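PDB 6HBE: copper-containing nitrite reductase from Thermus scotoductus, which probably reduces nitrite to nitric oxide with electrons from cytochrome c, as a copper-dependent homotrimeric enzyme of denitrification. Local coordinates for residues H323-L329 with P360-P366; P346-T350 with T369-F373; T25-S30 with R68-N72; M54-G60 with M133-K139. One frame throughout, in Å; residues are numbered along the deposited sequence.

Contact 1 (H323-L329 with P360-P366); sequences HTVRVPL and PKVLEIP
Strands 324-326 and 362-366 run parallel, their axes 12° apart, joined by backbone bonds from Val-325 N to Val-362 O, Glu-364 N to Val-325 O and Val-327 N to Glu-364 O. Arg-326 and Glu-364 meet on one face of this pair. The guanidinium comes side-on, and both NE and NH2 of Arg-326 donate to the single oxygen OE1 of Glu-364, each at 2.7 Å. That oxygen lies in the guanidinium plane, and the guanidinium and carboxylate planes are inclined by 20°. A bend at chi3 of Arg-326 (-67°) turns the guanidinium to the carboxylate. Glu-364 OE2 pairs with Arg-439, and Arg-326 NH1 with Asp-330 of a neighbouring subunit. A leucine in place of Arg-326 would probably leave Glu-364 OE1 without its two donors and cost that intersubunit salt bridge. On the same face Thr-324 CG2 lies 3.8 Å from Glu-364 CD. On the other face Val-325 CG2 packs on Pro-360 CB at 3.7 Å, and Leu-363 CD1 meets Val-327 CG2. Farther along, Leu-329 CD1 rests 3.7 Å from Pro-366 CG. In this parallel pair 324-326 is the outermost strand, within the chain, of a sheet of the plastocyanin/azurin-type cupredoxin domain.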
loop_
_atom_site.group_PDB
_atom_site.type_symbol
_atom_site.label_atom_id
_atom_site.label_comp_id
_atom_site.label_asym_id
_atom_site.label_seq_id
_atom_site.Cartn_x
_atom_site.Cartn_y
_atom_site.Cartn_z
ATOM N N HIS C 323 -8.457 -20.545 8.532
ATOM C CA HIS C 323 -9.461 -19.700 7.854
ATOM C C HIS C 323 -10.875 -19.735 8.460
ATOM O O HIS C 323 -11.826 -19.243 7.840
ATOM C CB HIS C 323 -9.547 -20.114 6.391
ATOM C CG HIS C 323 -8.244 -20.015 5.671
ATOM N ND1 HIS C 323 -7.800 -18.840 5.110
ATOM C CD2 HIS C 323 -7.276 -20.933 5.443
ATOM C CE1 HIS C 323 -6.616 -19.036 4.558
ATOM N NE2 HIS C 323 -6.279 -20.299 4.736
ATOM N N THR C 324 -10.992 -20.296 9.664
ATOM C CA THR C 324 -12.276 -20.551 10.329
ATOM C C THR C 324 -12.575 -19.506 11.405
ATOM O O THR C 324 -11.738 -19.260 12.255
ATOM C CB THR C 324 -12.253 -21.947 11.004
ATOM O OG1 THR C 324 -11.991 -22.949 10.007
ATOM C CG2 THR C 324 -13.586 -22.261 11.696
ATOM N N VAL C 325 -13.770 -18.919 11.360
ATOM C CA VAL C 325 -14.284 -18.050 12.402
ATOM C C VAL C 325 -15.384 -18.826 13.174
ATOM O O VAL C 325 -16.412 -19.153 12.587
ATOM C CB VAL C 325 -14.879 -16.762 11.799
ATOM C CG1 VAL C 325 -15.632 -15.954 12.857
ATOM C CG2 VAL C 325 -13.783 -15.878 11.185
ATOM N N ARG C 326 -15.158 -19.093 14.464
ATOM C CA ARG C 326 -16.208 -19.621 15.360
ATOM C C ARG C 326 -16.732 -18.507 16.260
ATOM O O ARG C 326 -15.985 -17.931 17.058
ATOM C CB ARG C 326 -15.687 -20.778 16.207
ATOM C CG ARG C 326 -16.773 -21.490 17.049
ATOM C CD ARG C 326 -16.189 -22.682 17.791
ATOM N NE ARG C 326 -15.784 -23.733 16.862
ATOM C CZ ARG C 326 -15.128 -24.842 17.192
ATOM N NH1 ARG C 326 -14.798 -25.096 18.457
ATOM N NH2 ARG C 326 -14.808 -25.717 16.240
ATOM N N VAL C 327 -18.021 -18.221 16.110
ATOM C CA VAL C 327 -18.723 -17.165 16.841
ATOM C C VAL C 327 -19.420 -17.751 18.101
ATOM O O VAL C 327 -20.039 -18.812 18.017
ATOM C CB VAL C 327 -19.757 -16.531 15.893
ATOM C CG1 VAL C 327 -20.626 -15.507 16.602
ATOM C CG2 VAL C 327 -19.045 -15.892 14.697
ATOM N N PRO C 328 -19.306 -17.082 19.270
ATOM C CA PRO C 328 -20.156 -17.459 20.420
ATOM C C PRO C 328 -21.554 -16.854 20.270
ATOM O O PRO C 328 -21.770 -15.996 19.410
ATOM C CB PRO C 328 -19.414 -16.853 21.619
ATOM C CG PRO C 328 -18.737 -15.641 21.044
ATOM C CD PRO C 328 -18.367 -15.987 19.617
ATOM N N LEU C 329 -22.504 -17.293 21.093
ATOM C CA LEU C 329 -23.883 -16.787 21.022
ATOM C C LEU C 329 -23.897 -15.286 21.355
ATOM O O LEU C 329 -23.259 -14.866 22.325
ATOM C CB LEU C 329 -24.784 -17.590 21.994
ATOM C CG LEU C 329 -26.308 -17.575 21.822
ATOM C CD1 LEU C 329 -26.756 -18.063 20.453
ATOM C CD2 LEU C 329 -26.948 -18.424 22.914
ATOM N N PRO C 360 -15.707 -14.743 5.935
ATOM C CA PRO C 360 -14.709 -15.815 6.077
ATOM C C PRO C 360 -15.031 -17.065 5.231
ATOM O O PRO C 360 -16.202 -17.278 4.863
ATOM C CB PRO C 360 -14.778 -16.130 7.582
ATOM C CG PRO C 360 -16.183 -15.799 7.963
ATOM C CD PRO C 360 -16.637 -14.675 7.070
ATOM N N LYS C 361 -13.998 -17.832 4.862
ATOM C CA LYS C 361 -14.167 -19.063 4.081
ATOM C C LYS C 361 -14.995 -20.155 4.813
ATOM O O LYS C 361 -15.805 -20.855 4.183
ATOM C CB LYS C 361 -12.809 -19.657 3.673
ATOM C CG LYS C 361 -12.024 -18.816 2.657
ATOM C CD LYS C 361 -10.609 -19.353 2.439
ATOM C CE LYS C 361 -9.769 -18.520 1.445
ATOM N NZ LYS C 361 -10.440 -18.313 0.127
ATOM N N VAL C 362 -14.764 -20.277 6.113
ATOM C CA VAL C 362 -15.449 -21.248 6.984
ATOM C C VAL C 362 -16.011 -20.513 8.195
ATOM O O VAL C 362 -15.270 -19.850 8.933
ATOM C CB VAL C 362 -14.488 -22.344 7.486
ATOM C CG1 VAL C 362 -15.232 -23.399 8.325
ATOM C CG2 VAL C 362 -13.745 -22.983 6.352
ATOM N N LEU C 363 -17.324 -20.652 8.416
ATOM C CA LEU C 363 -18.022 -19.978 9.513
ATOM C C LEU C 363 -18.743 -21.044 10.368
ATOM O O LEU C 363 -19.455 -21.900 9.811
ATOM C CB LEU C 363 -19.022 -18.987 8.926
ATOM C CG LEU C 363 -19.864 -18.132 9.871
ATOM C CD1 LEU C 363 -19.035 -17.153 10.699
ATOM C CD2 LEU C 363 -20.914 -17.381 9.087
ATOM N N GLU C 364 -18.535 -20.977 11.679
ATOM C CA GLU C 364 -19.165 -21.866 12.678
ATOM C C GLU C 364 -19.997 -21.008 13.652
ATOM O O GLU C 364 -19.448 -20.218 14.420
ATOM C CB GLU C 364 -18.126 -22.709 13.401
ATOM C CG GLU C 364 -17.308 -23.575 12.445
ATOM C CD GLU C 364 -16.290 -24.473 13.101
ATOM O OE1 GLU C 364 -15.795 -24.154 14.206
ATOM O OE2 GLU C 364 -15.934 -25.504 12.483
ATOM N N ILE C 365 -21.329 -21.162 13.584
ATOM C CA ILE C 365 -22.294 -20.356 14.353
ATOM C C ILE C 365 -23.186 -21.254 15.236
ATOM O O ILE C 365 -23.450 -22.410 14.865
ATOM C CB ILE C 365 -23.213 -19.502 13.451
ATOM C CG1 ILE C 365 -23.768 -20.325 12.285
ATOM C CG2 ILE C 365 -22.462 -18.294 12.891
ATOM C CD1 ILE C 365 -24.891 -19.646 11.548
ATOM N N PRO C 366 -23.632 -20.736 16.398
ATOM C CA PRO C 366 -24.622 -21.482 17.226
ATOM C C PRO C 366 -26.041 -21.375 16.664
ATOM O O PRO C 366 -26.382 -20.375 16.015
ATOM C CB PRO C 366 -24.540 -20.785 18.587
ATOM C CG PRO C 366 -24.138 -19.368 18.249
ATOM C CD PRO C 366 -23.229 -19.469 17.042
HETATM O O HOH W 1 -11.516 -17.033 6.288
#

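Contact 2 (P346-T350 with T369-F373); sequences PLPVT and TTVEF
Val-349 touches Thr-369 methyl to methyl, CG2 of Val-349 lying 3.6 Å from CG2 of Thr-369. In Thr-369 a chi1 of -62° sets OG1 beside the backbone N and leaves the methyl CG2 opposite that N, where it meets Val-349. The hydroxyl is turned back to Pro-366 O. The backbones of 349-350 and 370-373 run parallel. Val-349 N donates to Thr-370 O at 2.9 Å with a nearly straight bond of 170°. Val-349 O in turn accepts from Glu-372 N at 2.9 Å, the donor tilted 31° from the carbonyl plane. The same oxygen receives a CA-H contact from Val-371 CA at 3.3 Å. Both polar backbone atoms of Val-349 are thus used in the pairing. Pro-348 comes before the strand, and its CB lies 4.1 Å from Glu-372 CB. A water accepts from Thr-370 N at 3.0 Å and makes a weak bond to Leu-347 O.

The next shell fixes these groups. Glu-372 is extended, and its carboxylate makes salt bridges with Arg-413 and Arg-415. Its OE1 is also bonded to His-321 of a neighbouring subunit, so this end of the pair faces the trimer interface. Val-349 and Val-371 lie on one face of the sheet and pack against Leu-363 of the strand 362-366. Thr-370 OG1 is held by Thr-417. The arrangement is a parallel strand pair in one sheet of a cupredoxin-type beta sandwich, packed face to face with the other.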
loop_
_atom_site.group_PDB
_atom_site.type_symbol
_atom_site.label_atom_id
_atom_site.label_comp_id
_atom_site.label_asym_id
_atom_site.label_seq_id
_atom_site.Cartn_x
_atom_site.Cartn_y
_atom_site.Cartn_z
ATOM N N PRO C 346 -30.311 -9.298 18.193
ATOM C CA PRO C 346 -28.944 -9.767 17.926
ATOM C C PRO C 346 -28.401 -9.153 16.649
ATOM O O PRO C 346 -29.180 -8.809 15.745
ATOM C CB PRO C 346 -29.098 -11.282 17.789
ATOM C CG PRO C 346 -30.528 -11.500 17.426
ATOM C CD PRO C 346 -31.305 -10.382 18.056
ATOM N N LEU C 347 -27.086 -8.961 16.602
ATOM C CA LEU C 347 -26.449 -8.445 15.382
ATOM C C LEU C 347 -26.248 -9.620 14.429
ATOM O O LEU C 347 -25.828 -10.688 14.859
ATOM C CB LEU C 347 -25.105 -7.768 15.716
ATOM C CG LEU C 347 -25.181 -6.392 16.384
ATOM C CD1 LEU C 347 -23.784 -5.956 16.830
ATOM C CD2 LEU C 347 -25.804 -5.364 15.443
ATOM N N PRO C 348 -26.533 -9.441 13.132
ATOM C CA PRO C 348 -26.252 -10.542 12.202
ATOM C C PRO C 348 -24.736 -10.815 12.058
ATOM O O PRO C 348 -23.917 -9.957 12.405
ATOM C CB PRO C 348 -26.828 -10.042 10.893
ATOM C CG PRO C 348 -26.715 -8.572 10.973
ATOM C CD PRO C 348 -26.880 -8.203 12.417
ATOM N N VAL C 349 -24.391 -12.018 11.611
ATOM C CA VAL C 349 -23.008 -12.413 11.359
ATOM C C VAL C 349 -22.789 -12.254 9.853
ATOM O O VAL C 349 -23.533 -12.798 9.045
ATOM C CB VAL C 349 -22.756 -13.840 11.872
ATOM C CG1 VAL C 349 -21.341 -14.308 11.557
ATOM C CG2 VAL C 349 -23.005 -13.911 13.386
ATOM N N THR C 350 -21.786 -11.459 9.475
ATOM C CA THR C 350 -21.562 -11.113 8.064
ATOM C C THR C 350 -20.713 -12.151 7.297
ATOM O O THR C 350 -19.640 -12.562 7.758
ATOM C CB THR C 350 -20.898 -9.725 7.957
ATOM O OG1 THR C 350 -21.744 -8.739 8.563
ATOM C CG2 THR C 350 -20.697 -9.315 6.518
ATOM N N THR C 369 -28.746 -18.269 15.131
ATOM C CA THR C 369 -27.986 -17.136 14.573
ATOM C C THR C 369 -28.443 -16.804 13.163
ATOM O O THR C 369 -28.760 -17.694 12.367
ATOM C CB THR C 369 -26.468 -17.444 14.579
ATOM O OG1 THR C 369 -26.035 -17.622 15.921
ATOM C CG2 THR C 369 -25.631 -16.282 13.950
ATOM N N THR C 370 -28.438 -15.513 12.848
ATOM C CA THR C 370 -28.761 -15.045 11.530
ATOM C C THR C 370 -27.458 -14.626 10.820
ATOM O O THR C 370 -26.700 -13.814 11.347
ATOM C CB THR C 370 -29.723 -13.847 11.608
ATOM O OG1 THR C 370 -30.980 -14.273 12.165
ATOM C CG2 THR C 370 -29.960 -13.255 10.239
ATOM N N VAL C 371 -27.259 -15.152 9.617
ATOM C CA VAL C 371 -26.155 -14.784 8.730
ATOM C C VAL C 371 -26.677 -13.779 7.714
ATOM O O VAL C 371 -27.761 -13.977 7.148
ATOM C CB VAL C 371 -25.639 -16.033 7.970
ATOM C CG1 VAL C 371 -24.625 -15.683 6.872
ATOM C CG2 VAL C 371 -25.043 -17.010 8.957
ATOM N N GLU C 372 -25.898 -12.728 7.444
ATOM C CA GLU C 372 -26.191 -11.829 6.335
ATOM C C GLU C 372 -25.068 -11.921 5.307
ATOM O O GLU C 372 -23.927 -11.534 5.610
ATOM C CB GLU C 372 -26.329 -10.378 6.830
ATOM C CG GLU C 372 -26.617 -9.348 5.725
ATOM C CD GLU C 372 -26.867 -7.941 6.250
ATOM O OE1 GLU C 372 -25.883 -7.188 6.485
ATOM O OE2 GLU C 372 -28.053 -7.571 6.429
ATOM N N PHE C 373 -25.396 -12.420 4.114
ATOM C CA PHE C 373 -24.522 -12.309 2.939
ATOM C C PHE C 373 -24.580 -10.869 2.396
ATOM O O PHE C 373 -25.684 -10.283 2.248
ATOM C CB PHE C 373 -24.930 -13.281 1.818
ATOM C CG PHE C 373 -24.527 -14.708 2.064
ATOM C CD1 PHE C 373 -23.270 -15.164 1.695
ATOM C CD2 PHE C 373 -25.401 -15.605 2.685
ATOM C CE1 PHE C 373 -22.884 -16.486 1.923
ATOM C CE2 PHE C 373 -25.017 -16.927 2.920
ATOM C CZ PHE C 373 -23.762 -17.378 2.543
HETATM O O HOH W 2 -28.117 -13.302 14.816
#

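Contact 3 (T25-S30 with R68-N72); sequences TLEARS and RNLDN
Ser-30 OG sits between both carboxylate oxygens of Asp-71, 3.1 Å from OD1 and 3.1 Å from OD2 of that residue. The pair closes a parallel strand pairing in the multicopper oxidase-type cupredoxin domain, beside the type 1 copper site. Asp-71 OD2 is also hydrogen-bonded to NE2 of the copper ligand His-75, making Asp-71 a second-shell residue of that site. A chi1 of -151° swings the carboxylate away from its own backbone N and carries it there. Ala-28 packs against His-75 and Gln-130, both copper ligands, and its side chain is about 6 Å from the metal.

Backbone bonds run from Arg-68 N to Leu-26 O, from Ala-28 N to Arg-68 O and from Leu-70 N to Ala-28 O. Glu-27 and Arg-68 lie side by side and point the same way. Their flat ends are turned 82° apart, and Glu-27 OE2 stays 4.3 Å from Arg-68 NE, too far for a salt bridge. A water joins Thr-25 OG1 to Arg-68 NH2. Leu-70 CD2 lies 3.6 Å from Glu-27 OE1. Where strand 62-69 ends, an Asx turn forms: Asp-71 N donates to Asn-69 OD1 at 2.8 Å.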
loop_
_atom_site.group_PDB
_atom_site.type_symbol
_atom_site.label_atom_id
_atom_site.label_comp_id
_atom_site.label_asym_id
_atom_site.label_seq_id
_atom_site.Cartn_x
_atom_site.Cartn_y
_atom_site.Cartn_z
ATOM N N THR C 25 1.034 -20.232 -29.244
ATOM C CA THR C 25 -0.195 -20.833 -28.752
ATOM C C THR C 25 -0.300 -20.699 -27.228
ATOM O O THR C 25 0.602 -21.110 -26.504
ATOM C CB THR C 25 -0.332 -22.305 -29.174
ATOM O OG1 THR C 25 -0.257 -22.390 -30.606
ATOM C CG2 THR C 25 -1.699 -22.854 -28.733
ATOM N N LEU C 26 -1.367 -20.043 -26.757
ATOM C CA LEU C 26 -1.675 -19.968 -25.325
ATOM C C LEU C 26 -2.921 -20.776 -24.976
ATOM O O LEU C 26 -3.965 -20.621 -25.639
ATOM C CB LEU C 26 -1.856 -18.497 -24.895
ATOM C CG LEU C 26 -0.636 -17.592 -25.076
ATOM C CD1 LEU C 26 -0.973 -16.142 -24.795
ATOM C CD2 LEU C 26 0.525 -18.044 -24.182
ATOM N N GLU C 27 -2.840 -21.576 -23.913
ATOM C CA GLU C 27 -3.901 -22.445 -23.481
ATOM C C GLU C 27 -4.378 -22.116 -22.056
ATOM O O GLU C 27 -3.689 -22.413 -21.069
ATOM C CB GLU C 27 -3.451 -23.915 -23.569
ATOM C CG GLU C 27 -3.029 -24.324 -24.983
ATOM C CD GLU C 27 -2.844 -25.830 -25.147
ATOM O OE1 GLU C 27 -2.460 -26.498 -24.163
ATOM O OE2 GLU C 27 -3.082 -26.340 -26.266
ATOM N N ALA C 28 -5.568 -21.520 -21.951
ATOM C CA ALA C 28 -6.138 -21.173 -20.647
ATOM C C ALA C 28 -6.617 -22.407 -19.890
ATOM O O ALA C 28 -7.351 -23.252 -20.451
ATOM C CB ALA C 28 -7.280 -20.154 -20.801
ATOM N N ARG C 29 -6.217 -22.509 -18.620
ATOM C CA ARG C 29 -6.584 -23.644 -17.748
ATOM C C ARG C 29 -6.609 -23.327 -16.255
ATOM O O ARG C 29 -6.170 -22.266 -15.839
ATOM C CB ARG C 29 -5.662 -24.821 -17.995
ATOM C CG ARG C 29 -4.209 -24.461 -18.127
ATOM C CD ARG C 29 -3.500 -25.514 -18.948
ATOM N NE ARG C 29 -3.633 -26.806 -18.308
ATOM C CZ ARG C 29 -3.066 -27.926 -18.740
ATOM N NH1 ARG C 29 -2.286 -27.937 -19.828
ATOM N NH2 ARG C 29 -3.275 -29.044 -18.049
ATOM N N SER C 30 -7.195 -24.244 -15.484
ATOM C CA SER C 30 -7.115 -24.278 -14.035
ATOM C C SER C 30 -5.854 -25.041 -13.651
ATOM O O SER C 30 -5.586 -26.100 -14.236
ATOM C CB SER C 30 -8.308 -25.035 -13.443
ATOM O OG SER C 30 -9.427 -24.185 -13.393
ATOM N N ARG C 68 -6.553 -20.929 -26.918
ATOM C CA ARG C 68 -7.502 -22.017 -26.735
ATOM C C ARG C 68 -7.943 -22.056 -25.290
ATOM O O ARG C 68 -7.111 -21.929 -24.401
ATOM C CB ARG C 68 -6.891 -23.397 -27.071
ATOM C CG ARG C 68 -6.305 -23.511 -28.460
ATOM C CD ARG C 68 -5.732 -24.906 -28.732
ATOM N NE ARG C 68 -4.897 -24.873 -29.926
ATOM C CZ ARG C 68 -5.350 -24.765 -31.183
ATOM N NH1 ARG C 68 -6.659 -24.737 -31.458
ATOM N NH2 ARG C 68 -4.478 -24.717 -32.195
ATOM N N ASN C 69 -9.246 -22.221 -25.055
ATOM C CA ASN C 69 -9.751 -22.351 -23.697
ATOM C C ASN C 69 -10.018 -23.805 -23.331
ATOM O O ASN C 69 -11.016 -24.405 -23.768
ATOM C CB ASN C 69 -11.003 -21.484 -23.488
ATOM C CG ASN C 69 -11.488 -21.509 -22.049
ATOM O OD1 ASN C 69 -10.956 -22.245 -21.208
ATOM N ND2 ASN C 69 -12.498 -20.694 -21.752
ATOM N N LEU C 70 -9.163 -24.346 -22.475
ATOM C CA LEU C 70 -9.198 -25.729 -22.057
ATOM C C LEU C 70 -9.914 -25.914 -20.721
ATOM O O LEU C 70 -10.046 -27.041 -20.253
ATOM C CB LEU C 70 -7.771 -26.308 -22.008
ATOM C CG LEU C 70 -7.240 -26.990 -23.277
ATOM C CD1 LEU C 70 -7.464 -26.203 -24.552
ATOM C CD2 LEU C 70 -5.766 -27.343 -23.125
ATOM N N ASP C 71 -10.424 -24.829 -20.143
ATOM C CA ASP C 71 -11.079 -24.865 -18.838
ATOM C C ASP C 71 -12.618 -24.993 -18.973
ATOM O O ASP C 71 -13.145 -24.907 -20.067
ATOM C CB ASP C 71 -10.760 -23.558 -18.085
ATOM C CG ASP C 71 -10.750 -23.711 -16.570
ATOM O OD1 ASP C 71 -10.976 -24.823 -16.038
ATOM O OD2 ASP C 71 -10.480 -22.684 -15.891
ATOM N N ASN C 72 -13.294 -25.130 -17.834
ATOM C CA ASN C 72 -14.772 -25.131 -17.722
ATOM C C ASN C 72 -15.418 -23.756 -17.447
ATOM O O ASN C 72 -16.641 -23.695 -17.329
ATOM C CB ASN C 72 -15.236 -26.146 -16.641
ATOM C CG ASN C 72 -14.685 -25.837 -15.238
ATOM O OD1 ASN C 72 -13.622 -25.256 -15.094
ATOM N ND2 ASN C 72 -15.405 -26.247 -14.206
HETATM O O HOH W 3 -1.684 -24.296 -32.123
HETATM O O HOH W 4 -8.298 -26.696 -16.734
#

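Contact 4 (M54-G60 with M133-K139); sequences MLVVEEG and MIVVEPK
Leu-55 to Glu-58 pair in parallel with Ile-134 to Glu-137, with the strand axes 18° apart, at the edge of a mixed sheet in the first cupredoxin domain. Five backbone hydrogen bonds form the ladder, from Leu-55 N to Met-133 O at one end to Glu-59 N to Glu-137 O at the other. Val-57 N reaches Val-135 O at 2.9 Å.

The van der Waals contacts fall on two faces. On one, Leu-55 CB meets Ile-134 CG1 at 4.0 Å, and Val-57 CG2 meets Val-136 CG2. Phe-24 of strand 21-36 packs on Leu-55 and Val-57, and Phe-111 on Ile-134 and Val-136. On the other face Val-56 and Val-135 lie together. The sulfurs of Met-54 and Met-133 approach each other nearby, both side chains packing on Tyr-157. Glu-58 and Glu-137 lie alongside each other, with Glu-58 OE2 against the methylene CB of Glu-137 at 3.6 Å.

The polar side-chain contacts gather at the C-terminal ends. The Glu-137 carboxylate is held by Tyr-203. Glu-59 reaches across fully extended, its chi1 of -179° continuing the line from the backbone N. Lys-139 N meets Glu-59 OE1 on its anti side at 3.0 Å, 30° out of the carboxylate plane. With an alanine here in place of Glu-59, Lys-139 N would probably lose this acceptor and the backbone there would be freer to move. Lys-139 NZ makes a weak, long bond to Glu-59 O, at 3.4 Å.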
loop_
_atom_site.group_PDB
_atom_site.type_symbol
_atom_site.label_atom_id
_atom_site.label_comp_id
_atom_site.label_asym_id
_atom_site.label_seq_id
_atom_site.Cartn_x
_atom_site.Cartn_y
_atom_site.Cartn_z
ATOM N N MET C 54 6.860 -17.378 -22.084
ATOM C CA MET C 54 7.486 -16.117 -22.473
ATOM C C MET C 54 7.615 -16.074 -23.975
ATOM O O MET C 54 8.178 -17.013 -24.558
ATOM C CB MET C 54 8.879 -15.979 -21.819
ATOM C CG MET C 54 9.587 -14.672 -22.181
ATOM S SD MET C 54 11.252 -14.509 -21.467
ATOM C CE MET C 54 12.204 -15.560 -22.570
ATOM N N LEU C 55 7.139 -14.984 -24.598
ATOM C CA LEU C 55 7.184 -14.787 -26.051
ATOM C C LEU C 55 8.189 -13.723 -26.398
ATOM O O LEU C 55 8.208 -12.669 -25.760
ATOM C CB LEU C 55 5.798 -14.366 -26.571
ATOM C CG LEU C 55 4.576 -15.007 -25.908
ATOM C CD1 LEU C 55 3.273 -14.466 -26.525
ATOM C CD2 LEU C 55 4.606 -16.527 -25.954
ATOM N N VAL C 56 9.061 -13.983 -27.378
ATOM C CA VAL C 56 10.056 -13.006 -27.812
ATOM C C VAL C 56 9.994 -12.873 -29.332
ATOM O O VAL C 56 10.090 -13.877 -30.046
ATOM C CB VAL C 56 11.491 -13.429 -27.409
ATOM C CG1 VAL C 56 12.515 -12.411 -27.900
ATOM C CG2 VAL C 56 11.589 -13.611 -25.901
ATOM N N VAL C 57 9.843 -11.640 -29.805
ATOM C CA VAL C 57 9.817 -11.313 -31.225
ATOM C C VAL C 57 10.697 -10.113 -31.486
ATOM O O VAL C 57 11.241 -9.508 -30.543
ATOM C CB VAL C 57 8.377 -11.057 -31.746
ATOM C CG1 VAL C 57 7.454 -12.214 -31.361
ATOM C CG2 VAL C 57 7.818 -9.721 -31.241
ATOM N N GLU C 58 10.873 -9.797 -32.772
ATOM C CA GLU C 58 11.606 -8.612 -33.210
ATOM C C GLU C 58 10.630 -7.510 -33.610
ATOM O O GLU C 58 9.516 -7.809 -34.067
ATOM C CB GLU C 58 12.529 -8.939 -34.409
ATOM C CG GLU C 58 13.522 -10.080 -34.163
ATOM C CD GLU C 58 14.614 -9.775 -33.129
ATOM O OE1 GLU C 58 14.857 -10.608 -32.218
ATOM O OE2 GLU C 58 15.263 -8.713 -33.212
ATOM N N GLU C 59 11.061 -6.253 -33.441
ATOM C CA GLU C 59 10.313 -5.075 -33.881
ATOM C C GLU C 59 9.953 -5.169 -35.384
ATOM O O GLU C 59 10.817 -5.465 -36.228
ATOM C CB GLU C 59 11.091 -3.794 -33.610
ATOM C CG GLU C 59 10.357 -2.502 -34.018
ATOM C CD GLU C 59 11.117 -1.223 -33.715
ATOM O OE1 GLU C 59 12.216 -1.274 -33.119
ATOM O OE2 GLU C 59 10.610 -0.146 -34.089
ATOM N N GLY C 60 8.687 -4.927 -35.696
ATOM C CA GLY C 60 8.187 -5.067 -37.073
ATOM C C GLY C 60 7.668 -6.452 -37.447
ATOM O O GLY C 60 7.065 -6.590 -38.507
ATOM N N MET C 133 4.951 -12.490 -20.053
ATOM C CA MET C 133 5.724 -11.459 -20.765
ATOM C C MET C 133 5.827 -11.709 -22.278
ATOM O O MET C 133 6.066 -12.847 -22.711
ATOM C CB MET C 133 7.161 -11.410 -20.172
ATOM C CG MET C 133 8.184 -10.464 -20.828
ATOM S SD MET C 133 9.904 -10.648 -20.221
ATOM C CE MET C 133 9.755 -10.234 -18.467
ATOM N N ILE C 134 5.730 -10.627 -23.063
ATOM C CA ILE C 134 6.126 -10.617 -24.472
ATOM C C ILE C 134 7.126 -9.495 -24.656
ATOM O O ILE C 134 6.865 -8.348 -24.245
ATOM C CB ILE C 134 4.955 -10.536 -25.514
ATOM C CG1 ILE C 134 5.513 -10.375 -26.957
ATOM C CG2 ILE C 134 3.998 -9.397 -25.227
ATOM C CD1 ILE C 134 4.499 -10.643 -28.047
ATOM N N VAL C 135 8.288 -9.855 -25.213
ATOM C CA VAL C 135 9.373 -8.941 -25.516
ATOM C C VAL C 135 9.437 -8.661 -27.017
ATOM O O VAL C 135 9.399 -9.608 -27.836
ATOM C CB VAL C 135 10.755 -9.518 -25.100
ATOM C CG1 VAL C 135 11.879 -8.552 -25.429
ATOM C CG2 VAL C 135 10.774 -9.861 -23.611
ATOM N N VAL C 136 9.571 -7.383 -27.344
ATOM C CA VAL C 136 9.779 -6.872 -28.710
ATOM C C VAL C 136 11.150 -6.217 -28.780
ATOM O O VAL C 136 11.356 -5.107 -28.304
ATOM C CB VAL C 136 8.662 -5.877 -29.141
ATOM C CG1 VAL C 136 8.855 -5.423 -30.589
ATOM C CG2 VAL C 136 7.290 -6.500 -28.984
ATOM N N GLU C 137 12.115 -6.930 -29.364
ATOM C CA GLU C 137 13.504 -6.446 -29.433
ATOM C C GLU C 137 13.621 -5.325 -30.457
ATOM O O GLU C 137 13.218 -5.532 -31.607
ATOM C CB GLU C 137 14.452 -7.546 -29.946
ATOM C CG GLU C 137 15.205 -8.336 -28.924
ATOM C CD GLU C 137 16.003 -7.537 -27.879
ATOM O OE1 GLU C 137 15.796 -7.878 -26.732
ATOM O OE2 GLU C 137 16.857 -6.664 -28.153
ATOM N N PRO C 138 14.215 -4.174 -30.075
ATOM C CA PRO C 138 14.273 -3.033 -30.985
ATOM C C PRO C 138 15.255 -3.215 -32.140
ATOM O O PRO C 138 16.259 -3.925 -32.000
ATOM C CB PRO C 138 14.770 -1.897 -30.099
ATOM C CG PRO C 138 15.573 -2.574 -29.033
ATOM C CD PRO C 138 14.858 -3.867 -28.777
ATOM N N LYS C 139 14.968 -2.542 -33.254
ATOM C CA LYS C 139 15.901 -2.474 -34.360
ATOM C C LYS C 139 17.084 -1.610 -33.950
ATOM O O LYS C 139 18.202 -1.967 -34.226
ATOM C CB LYS C 139 15.250 -1.888 -35.621
ATOM C CG LYS C 139 14.127 -2.742 -36.199
ATOM C CD LYS C 139 14.252 -2.942 -37.713
ATOM C CE LYS C 139 13.089 -3.766 -38.260
ATOM N NZ LYS C 139 11.825 -2.976 -38.354
HETATM O O HOH W 5 14.993 -6.173 -33.751
#

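The four contacts fall into two groups along the chain. Contacts 3 and 4 come first, inside the multicopper oxidase range, and their segments alternate in sequence. Their centres are 23 Å apart, and they lie in different sheets, with strands 55-58 and 62-69 consecutive in the chain. Contacts 1 and 2 follow in the C-terminal plastocyanin/azurin-like part. Their segments also alternate, and their centres are 11 Å apart. They lie in the two different sheets of that domain and touch where Leu-363 and Ile-365 pack on Val-371. Contacts 2 and 4 are about 54 Å apart between centres. Parallel pairing therefore recurs in two separate copper-binding parts of this three-domain enzyme.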